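Long-range contacts in aldehyde dehydrogenase (Staphylococcus aureus, PDB 6K10), which oxidises the carotenoid aldehyde 4,4'-diaponeurosporen-4-al to 4,4'-diaponeurosporenoic acid in the biosynthesis of staphyloxanthin: residues Tyr56-Lys61 and Glu148-Val153; Phe121-Gln126 and Gly248-Ala253. The protein carries 1 engineered substitution. One frame throughout, in Å; residues are numbered along the deposited sequence. Where two conformers were deposited one is given.

From the N terminus, residues 56-61 take in the last turn of helix 48-59 and the two residues after it. The chain runs through helix 63-89 and strand 104-118 to loop 121-126, and strand 141-145 leads to 148-153, where contact 1 closes an 86-residue loop. Contact 2 starts at 121-126, inside that loop, and closes at 248-253 after 121 intervening residues, so the two cross. Contact 1 ties the end of helix 48-59 to the start of helix 151-164; contact 2 ties the loop after strand 104-118 to the loop before strand 256-260 that carries the predicted catalytic position. Their centres lie about 12 Å apart; Lys-61 NZ stands 3.3 Å from Asn-122 O, probably hydrogen-bonded.

Contact 1 of 2, residues Tyr56-Lys61 and Glu148-Val153; sequences YTDLGK and ELTPNV
Asp-58 faces the first turn of helix 151-164 with both carboxylate oxygens engaged. Its CG stands anti to the carbonyl carbon (chi1 -66°), which carries the carboxylate across to Asn-152 and Val-153. OD1 takes the side-chain amide of Asn-152: the ND2 to OD1 distance is 2.8 Å, the N-H...O angle is 176°, and the hydrogen arrives on the syn lone pair of OD1 while OD1 lies in the amide plane. The carboxylate and amide planes are nevertheless turned 34° apart, so the two groups are bonded without being coplanar.

OD2 turns to the backbone. Val-153 N donates to it over 3.1 Å, approaching nearly in line with the C-O bond, whereas Asn-152 N, 3.0 Å from OD2, adds a bond that its bent geometry makes weak. Two well-formed bonds and a weak third therefore hold a carboxylate belonging to a buried residue, and the N-terminal end of the helix would be expected to favour its negative charge.

Methyl contacts flank these bonds. Thr-150 CG2 packs 3.9 Å from Asp-58 CB and 4.0 Å from Leu-59 CG. On the more exposed flank, Thr-57 CG2 comes within 4.0 Å of Asn-152 ND2, while Thr-57 OG1 is bonded within its own helix to Glu-53 O.

Thr-150 holds the N-cap position of helix 151-164, yet its hydroxyl does not cap the helix; an aspartate at the end of helix 48-59 instead receives the first-turn N-H groups. Helix 151-164 is the connecting helix of the beta-alpha-beta crossover between parallel strands 141-145 and 170-172.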
ATOM      1  N   TYR A  56     -18.674  22.328 -18.455  1.00 25.87           N
ATOM      2  CA  TYR A  56     -19.499  23.515 -18.266  1.00 24.89           C
ATOM      3  C   TYR A  56     -20.965  23.144 -18.078  1.00 23.47           C
ATOM      4  O   TYR A  56     -21.637  23.657 -17.177  1.00 24.80           O
ATOM      5  CB  TYR A  56     -19.336  24.454 -19.458  1.00 26.09           C
ATOM      6  CG  TYR A  56     -20.129  25.729 -19.331  1.00 26.48           C
ATOM      7  CD1 TYR A  56     -19.725  26.735 -18.465  1.00 30.99           C
ATOM      8  CD2 TYR A  56     -21.288  25.925 -20.071  1.00 30.44           C
ATOM      9  CE1 TYR A  56     -20.447  27.903 -18.343  1.00 36.64           C
ATOM     10  CE2 TYR A  56     -22.019  27.090 -19.955  1.00 34.11           C
ATOM     11  CZ  TYR A  56     -21.593  28.076 -19.091  1.00 39.12           C
ATOM     12  OH  TYR A  56     -22.315  29.241 -18.970  1.00 43.35           O
ATOM     13  N   THR A  57     -21.482  22.254 -18.926  1.00 23.11           N
ATOM     14  CA  THR A  57     -22.901  21.927 -18.861  1.00 24.73           C
ATOM     15  C   THR A  57     -23.238  21.156 -17.589  1.00 25.56           C
ATOM     16  O   THR A  57     -24.286  21.390 -16.975  1.00 25.71           O
ATOM     17  CB  THR A  57     -23.313  21.133 -20.103  1.00 31.73           C
ATOM     18  OG1 THR A  57     -23.069  21.921 -21.276  1.00 30.76           O
ATOM     19  CG2 THR A  57     -24.791  20.775 -20.045  1.00 34.86           C
ATOM     20  N   ASP A  58     -22.353  20.255 -17.163  1.00 26.27           N
ATOM     21  CA  ASP A  58     -22.656  19.384 -16.033  1.00 25.86           C
ATOM     22  C   ASP A  58     -22.341  20.010 -14.681  1.00 26.40           C
ATOM     23  O   ASP A  58     -23.051  19.736 -13.706  1.00 26.12           O
ATOM     24  CB  ASP A  58     -21.896  18.059 -16.165  1.00 22.98           C
ATOM     25  CG  ASP A  58     -22.363  17.234 -17.349  1.00 25.37           C
ATOM     26  OD1 ASP A  58     -23.353  17.630 -17.999  1.00 24.54           O
ATOM     27  OD2 ASP A  58     -21.750  16.178 -17.616  1.00 23.45           O
ATOM     28  N   LEU A  59     -21.304  20.846 -14.592  1.00 23.32           N
ATOM     29  CA  LEU A  59     -20.846  21.384 -13.314  1.00 23.06           C
ATOM     30  C   LEU A  59     -20.767  22.906 -13.297  1.00 22.22           C
ATOM     31  O   LEU A  59     -20.313  23.479 -12.299  1.00 21.97           O
ATOM     32  CB  LEU A  59     -19.479  20.794 -12.954  1.00 22.17           C
ATOM     33  CG  LEU A  59     -19.446  19.318 -12.552  1.00 24.05           C
ATOM     34  CD1 LEU A  59     -18.015  18.811 -12.477  1.00 22.90           C
ATOM     35  CD2 LEU A  59     -20.155  19.115 -11.225  1.00 23.47           C
ATOM     36  N   GLY A  60     -21.192  23.576 -14.366  1.00 21.83           N
ATOM     37  CA  GLY A  60     -21.026  25.018 -14.445  1.00 22.62           C
ATOM     38  C   GLY A  60     -19.583  25.459 -14.374  1.00 21.04           C
ATOM     39  O   GLY A  60     -19.302  26.586 -13.953  1.00 22.75           O
ATOM     40  N   LYS A  61     -18.656  24.596 -14.780  1.00 21.07           N
ATOM     41  CA  LYS A  61     -17.234  24.849 -14.589  1.00 18.08           C
ATOM     42  C   LYS A  61     -16.705  25.745 -15.700  1.00 24.79           C
ATOM     43  O   LYS A  61     -16.733  25.372 -16.878  1.00 24.95           O
ATOM     44  CB  LYS A  61     -16.468  23.530 -14.541  1.00 22.72           C
ATOM     45  CG  LYS A  61     -15.062  23.657 -13.980  1.00 23.62           C
ATOM     46  CD  LYS A  61     -14.449  22.289 -13.724  1.00 25.06           C
ATOM     47  CE  LYS A  61     -15.258  21.514 -12.695  1.00 25.22           C
ATOM     48  NZ  LYS A  61     -14.408  20.597 -11.878  1.00 23.96           N
ATOM     49  N   GLU A 148     -21.933   8.802 -13.523  1.00 20.96           N
ATOM     50  CA  GLU A 148     -23.079   9.098 -14.367  1.00 20.78           C
ATOM     51  C   GLU A 148     -23.845  10.332 -13.908  1.00 22.85           C
ATOM     52  O   GLU A 148     -24.784  10.749 -14.595  1.00 22.39           O
ATOM     53  CB  GLU A 148     -24.022   7.890 -14.431  1.00 25.91           C
ATOM     54  CG  GLU A 148     -24.765   7.590 -13.142  1.00 26.57           C
ATOM     55  CD  GLU A 148     -25.928   6.638 -13.361  1.00 36.35           C
ATOM     56  OE1 GLU A 148     -26.674   6.371 -12.396  1.00 37.88           O
ATOM     57  OE2 GLU A 148     -26.094   6.156 -14.502  1.00 37.57           O
ATOM     58  N   LEU A 149     -23.471  10.924 -12.768  1.00 21.80           N
ATOM     59  CA  LEU A 149     -24.051  12.201 -12.366  1.00 22.82           C
ATOM     60  C   LEU A 149     -23.586  13.342 -13.258  1.00 24.18           C
ATOM     61  O   LEU A 149     -24.267  14.370 -13.338  1.00 24.65           O
ATOM     62  CB  LEU A 149     -23.708  12.515 -10.909  1.00 23.46           C
ATOM     63  CG  LEU A 149     -24.234  11.547  -9.846  1.00 26.26           C
ATOM     64  CD1 LEU A 149     -24.045  12.132  -8.454  1.00 23.65           C
ATOM     65  CD2 LEU A 149     -25.694  11.208 -10.099  1.00 30.27           C
ATOM     66  N   THR A 150     -22.439  13.189 -13.910  1.00 22.56           N
ATOM     67  CA  THR A 150     -21.991  14.105 -14.947  1.00 20.88           C
ATOM     68  C   THR A 150     -22.018  13.352 -16.273  1.00 24.53           C
ATOM     69  O   THR A 150     -20.971  12.912 -16.767  1.00 23.44           O
ATOM     70  CB  THR A 150     -20.595  14.646 -14.631  1.00 19.83           C
ATOM     71  OG1 THR A 150     -19.712  13.558 -14.339  1.00 22.51           O
ATOM     72  CG2 THR A 150     -20.654  15.569 -13.423  1.00 20.63           C
ATOM     73  N   PRO A 151     -23.201  13.183 -16.874  1.00 26.36           N
ATOM     74  CA  PRO A 151     -23.319  12.245 -18.003  1.00 26.21           C
ATOM     75  C   PRO A 151     -22.686  12.742 -19.289  1.00 23.74           C
ATOM     76  O   PRO A 151     -22.253  11.919 -20.105  1.00 24.11           O
ATOM     77  CB  PRO A 151     -24.837  12.077 -18.152  1.00 26.23           C
ATOM     78  CG  PRO A 151     -25.396  13.370 -17.658  1.00 26.16           C
ATOM     79  CD  PRO A 151     -24.480  13.841 -16.556  1.00 23.90           C
ATOM     80  N   ASN A 152     -22.635  14.055 -19.516  1.00 22.33           N
ATOM     81  CA  ASN A 152     -21.973  14.551 -20.717  1.00 26.43           C
ATOM     82  C   ASN A 152     -20.468  14.338 -20.635  1.00 23.19           C
ATOM     83  O   ASN A 152     -19.832  13.973 -21.630  1.00 24.70           O
ATOM     84  CB  ASN A 152     -22.303  16.027 -20.929  1.00 25.76           C
ATOM     85  CG  ASN A 152     -23.752  16.244 -21.311  1.00 31.62           C
ATOM     86  OD1 ASN A 152     -24.173  15.889 -22.411  1.00 32.96           O
ATOM     87  ND2 ASN A 152     -24.526  16.819 -20.398  1.00 30.05           N
ATOM     88  N   VAL A 153     -19.886  14.546 -19.452  1.00 22.59           N
ATOM     89  CA  VAL A 153     -18.460  14.290 -19.268  1.00 22.84           C
ATOM     90  C   VAL A 153     -18.158  12.809 -19.461  1.00 26.10           C
ATOM     91  O   VAL A 153     -17.185  12.438 -20.127  1.00 26.58           O
ATOM     92  CB  VAL A 153     -17.999  14.783 -17.886  1.00 23.77           C
ATOM     93  CG1 VAL A 153     -16.506  14.548 -17.717  1.00 22.91           C
ATOM     94  CG2 VAL A 153     -18.339  16.254 -17.705  1.00 22.54           C
TER
HETATM   95  O   HOH W   1     -24.403  17.049 -14.349  1.00 28.15           O

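Contact 2 of 2, residues Phe121-Gln126 and Gly248-Ala253; sequences FNYPFQ and GQTSVA. Engineered in segment 248-253: Ser-251 (natural residue Cys).
The rings of Tyr-123 and Phe-121 both reach the 248-253 loop. At the edge of the Tyr-123 ring and in its plane lie Thr-250 OG1 and Asn-122 ND2; Lys-61, from outside the two segments, makes a cation-pi contact with this ring. Gln-249 O approaches the same ring obliquely, 3.5 Å from Tyr-123 CE1. At the edge of the Phe-121 ring sits Gln-249 OE1, 3.6 Å from Phe-121 CE1, with the glutamine amide plane turned 57° from the ring.

Two side-chain bonds join the segments. Tyr-123 OH and Thr-250 OG1 share a hydrogen bond of 2.8 Å whose geometry is compatible with the proton on either hydroxyl. Asn-122 ND2 donates to Gln-249 O over 3.1 Å at an N-H...O angle of 154°; the acceptor lies in the plane of the asparagine amide, but the donor stands well above the carbonyl plane of Gln-249. The asparagine reaches it because CG lies between the backbone N and the carbonyl carbon (chi1 59°). Gln-249 is the central residue of an inverse gamma turn, and its O also accepts from Asn-246 ND2; the Gln-249 amide is anchored at both ends, OE1 by Val-293 N and NE2 by Arg-291 O.

Ser-251, an engineered replacement of the predicted active-site cysteine, follows Thr-250, its side chain about 6 Å from that of Glu-217, also predicted to be catalytic. Asn-122 ND2 lies 4.2 Å from Ser-251 N. In aldehyde dehydrogenases an asparagine amide and the backbone N-H of the cysteine form the oxyanion hole; the geometry is consistent with Asn-122 playing that part: the bond to Gln-249 O uses one N-H of ND2 and probably fixes the amide, so that the other N-H could serve the oxyanion.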
ATOM      1  N   PHE A 121     -18.120  12.470  -9.428  1.00 22.01           N
ATOM      2  CA  PHE A 121     -18.675  13.521 -10.272  1.00 19.90           C
ATOM      3  C   PHE A 121     -17.933  14.851 -10.195  1.00 19.35           C
ATOM      4  O   PHE A 121     -18.095  15.672 -11.105  1.00 21.94           O
ATOM      5  CB  PHE A 121     -20.151  13.765  -9.907  1.00 17.42           C
ATOM      6  CG  PHE A 121     -20.341  14.489  -8.589  1.00 22.41           C
ATOM      7  CD1 PHE A 121     -20.246  15.871  -8.512  1.00 23.12           C
ATOM      8  CD2 PHE A 121     -20.648  13.790  -7.437  1.00 24.29           C
ATOM      9  CE1 PHE A 121     -20.417  16.534  -7.315  1.00 23.82           C
ATOM     10  CE2 PHE A 121     -20.834  14.452  -6.236  1.00 27.76           C
ATOM     11  CZ  PHE A 121     -20.722  15.828  -6.176  1.00 25.08           C
ATOM     12  N   ASN A 122     -17.164  15.110  -9.131  1.00 20.56           N
ATOM     13  CA  ASN A 122     -16.774  16.487  -8.841  1.00 23.23           C
ATOM     14  C   ASN A 122     -15.607  16.973  -9.695  1.00 22.78           C
ATOM     15  O   ASN A 122     -15.610  18.127 -10.135  1.00 20.86           O
ATOM     16  CB  ASN A 122     -16.465  16.643  -7.347  1.00 24.22           C
ATOM     17  CG  ASN A 122     -15.358  15.727  -6.864  1.00 25.27           C
ATOM     18  OD1 ASN A 122     -15.285  14.561  -7.241  1.00 25.48           O
ATOM     19  ND2 ASN A 122     -14.494  16.256  -6.001  1.00 21.81           N
ATOM     20  N   TYR A 123     -14.604  16.132  -9.932  1.00 20.34           N
ATOM     21  CA  TYR A 123     -13.591  16.380 -10.954  1.00 21.09           C
ATOM     22  C   TYR A 123     -13.622  15.176 -11.885  1.00 19.83           C
ATOM     23  O   TYR A 123     -12.705  14.343 -11.890  1.00 18.60           O
ATOM     24  CB  TYR A 123     -12.209  16.615 -10.352  1.00 20.38           C
ATOM     25  CG  TYR A 123     -12.150  17.872  -9.513  1.00 21.29           C
ATOM     26  CD1 TYR A 123     -12.597  17.871  -8.199  1.00 21.16           C
ATOM     27  CD2 TYR A 123     -11.673  19.065 -10.042  1.00 24.86           C
ATOM     28  CE1 TYR A 123     -12.559  19.015  -7.429  1.00 20.43           C
ATOM     29  CE2 TYR A 123     -11.628  20.216  -9.278  1.00 22.29           C
ATOM     30  CZ  TYR A 123     -12.073  20.185  -7.973  1.00 21.98           C
ATOM     31  OH  TYR A 123     -12.034  21.327  -7.206  1.00 22.07           O
ATOM     32  N   PRO A 124     -14.682  15.059 -12.690  1.00 20.52           N
ATOM     33  CA  PRO A 124     -14.983  13.776 -13.342  1.00 20.57           C
ATOM     34  C   PRO A 124     -13.998  13.401 -14.425  1.00 21.72           C
ATOM     35  O   PRO A 124     -13.933  12.223 -14.798  1.00 20.76           O
ATOM     36  CB  PRO A 124     -16.387  14.002 -13.916  1.00 24.80           C
ATOM     37  CG  PRO A 124     -16.453  15.479 -14.156  1.00 24.36           C
ATOM     38  CD  PRO A 124     -15.625  16.123 -13.078  1.00 24.27           C
ATOM     39  N   PHE A 125     -13.231  14.359 -14.937  1.00 19.48           N
ATOM     40  CA  PHE A 125     -12.218  14.087 -15.948  1.00 22.01           C
ATOM     41  C   PHE A 125     -10.870  13.784 -15.296  1.00 22.51           C
ATOM     42  O   PHE A 125     -10.274  12.734 -15.551  1.00 22.82           O
ATOM     43  CB  PHE A 125     -12.130  15.280 -16.909  1.00 23.35           C
ATOM     44  CG  PHE A 125     -11.122  15.116 -18.008  1.00 25.78           C
ATOM     45  CD1 PHE A 125      -9.820  15.555 -17.841  1.00 23.50           C
ATOM     46  CD2 PHE A 125     -11.482  14.542 -19.215  1.00 24.21           C
ATOM     47  CE1 PHE A 125      -8.891  15.412 -18.852  1.00 24.32           C
ATOM     48  CE2 PHE A 125     -10.557  14.398 -20.233  1.00 24.60           C
ATOM     49  CZ  PHE A 125      -9.260  14.835 -20.051  1.00 23.61           C
ATOM     50  N   GLN A 126     -10.395  14.690 -14.434  1.00 20.75           N
ATOM     51  CA  GLN A 126      -9.095  14.508 -13.789  1.00 21.22           C
ATOM     52  C   GLN A 126      -9.042  13.228 -12.965  1.00 22.92           C
ATOM     53  O   GLN A 126      -8.025  12.522 -12.967  1.00 21.41           O
ATOM     54  CB  GLN A 126      -8.765  15.723 -12.918  1.00 24.71           C
ATOM     55  CG  GLN A 126      -7.825  15.443 -11.750  1.00 31.76           C
ATOM     56  CD  GLN A 126      -6.377  15.277 -12.167  1.00 35.57           C
ATOM     57  OE1 GLN A 126      -6.032  15.415 -13.342  1.00 39.97           O
ATOM     58  NE2 GLN A 126      -5.519  14.979 -11.200  1.00 31.02           N
ATOM     59  N   GLY A 248     -17.309  24.420  -3.984  1.00 18.22           N
ATOM     60  CA  GLY A 248     -17.117  23.646  -2.774  1.00 20.28           C
ATOM     61  C   GLY A 248     -17.128  22.144  -2.947  1.00 19.98           C
ATOM     62  O   GLY A 248     -16.986  21.424  -1.951  1.00 20.38           O
ATOM     63  N   GLN A 249     -17.278  21.646  -4.171  1.00 19.38           N
ATOM     64  CA  GLN A 249     -17.387  20.209  -4.414  1.00 22.02           C
ATOM     65  C   GLN A 249     -15.987  19.614  -4.591  1.00 21.97           C
ATOM     66  O   GLN A 249     -15.580  19.173  -5.666  1.00 18.46           O
ATOM     67  CB  GLN A 249     -18.288  19.956  -5.616  1.00 24.72           C
ATOM     68  CG  GLN A 249     -19.665  20.593  -5.436  1.00 22.16           C
ATOM     69  CD  GLN A 249     -20.501  20.601  -6.699  1.00 21.53           C
ATOM     70  OE1 GLN A 249     -21.496  19.883  -6.802  1.00 21.46           O
ATOM     71  NE2 GLN A 249     -20.112  21.431  -7.661  1.00 21.70           N
ATOM     72  N   THR A 250     -15.248  19.609  -3.483  1.00 20.86           N
ATOM     73  CA  THR A 250     -13.863  19.162  -3.457  1.00 18.38           C
ATOM     74  C   THR A 250     -13.606  18.419  -2.155  1.00 17.48           C
ATOM     75  O   THR A 250     -14.021  18.869  -1.084  1.00 18.31           O
ATOM     76  CB  THR A 250     -12.893  20.345  -3.588  1.00 20.32           C
ATOM     77  OG1 THR A 250     -13.268  21.147  -4.714  1.00 21.95           O
ATOM     78  CG2 THR A 250     -11.466  19.854  -3.776  1.00 22.57           C
ATOM     79  N   SER A 251     -12.917  17.280  -2.255  1.00 20.06           N
ATOM     80  CA  SER A 251     -12.655  16.481  -1.065  0.53 22.56           C
ATOM     81  C   SER A 251     -11.666  17.154  -0.123  1.00 22.11           C
ATOM     82  O   SER A 251     -11.672  16.863   1.078  1.00 21.67           O
ATOM     83  CB  SER A 251     -12.156  15.094  -1.467  0.53 23.00           C
ATOM     84  OG  SER A 251     -10.928  15.176  -2.168  0.53 21.08           O
ATOM     85  N   VAL A 252     -10.828  18.052  -0.630  1.00 20.61           N
ATOM     86  CA  VAL A 252      -9.880  18.782   0.201  1.00 18.38           C
ATOM     87  C   VAL A 252     -10.296  20.244   0.357  1.00 22.14           C
ATOM     88  O   VAL A 252      -9.498  21.076   0.785  1.00 24.50           O
ATOM     89  CB  VAL A 252      -8.447  18.656  -0.342  1.00 17.90           C
ATOM     90  CG1 VAL A 252      -8.036  17.188  -0.418  1.00 19.79           C
ATOM     91  CG2 VAL A 252      -8.338  19.305  -1.701  1.00 17.30           C
ATOM     92  N   ALA A 253     -11.538  20.569   0.015  1.00 18.65           N
ATOM     93  CA  ALA A 253     -12.042  21.903   0.281  1.00 19.09           C
ATOM     94  C   ALA A 253     -12.163  22.123   1.786  1.00 21.25           C
ATOM     95  O   ALA A 253     -12.501  21.198   2.530  1.00 19.96           O
ATOM     96  CB  ALA A 253     -13.401  22.111  -0.377  1.00 22.35           C
TER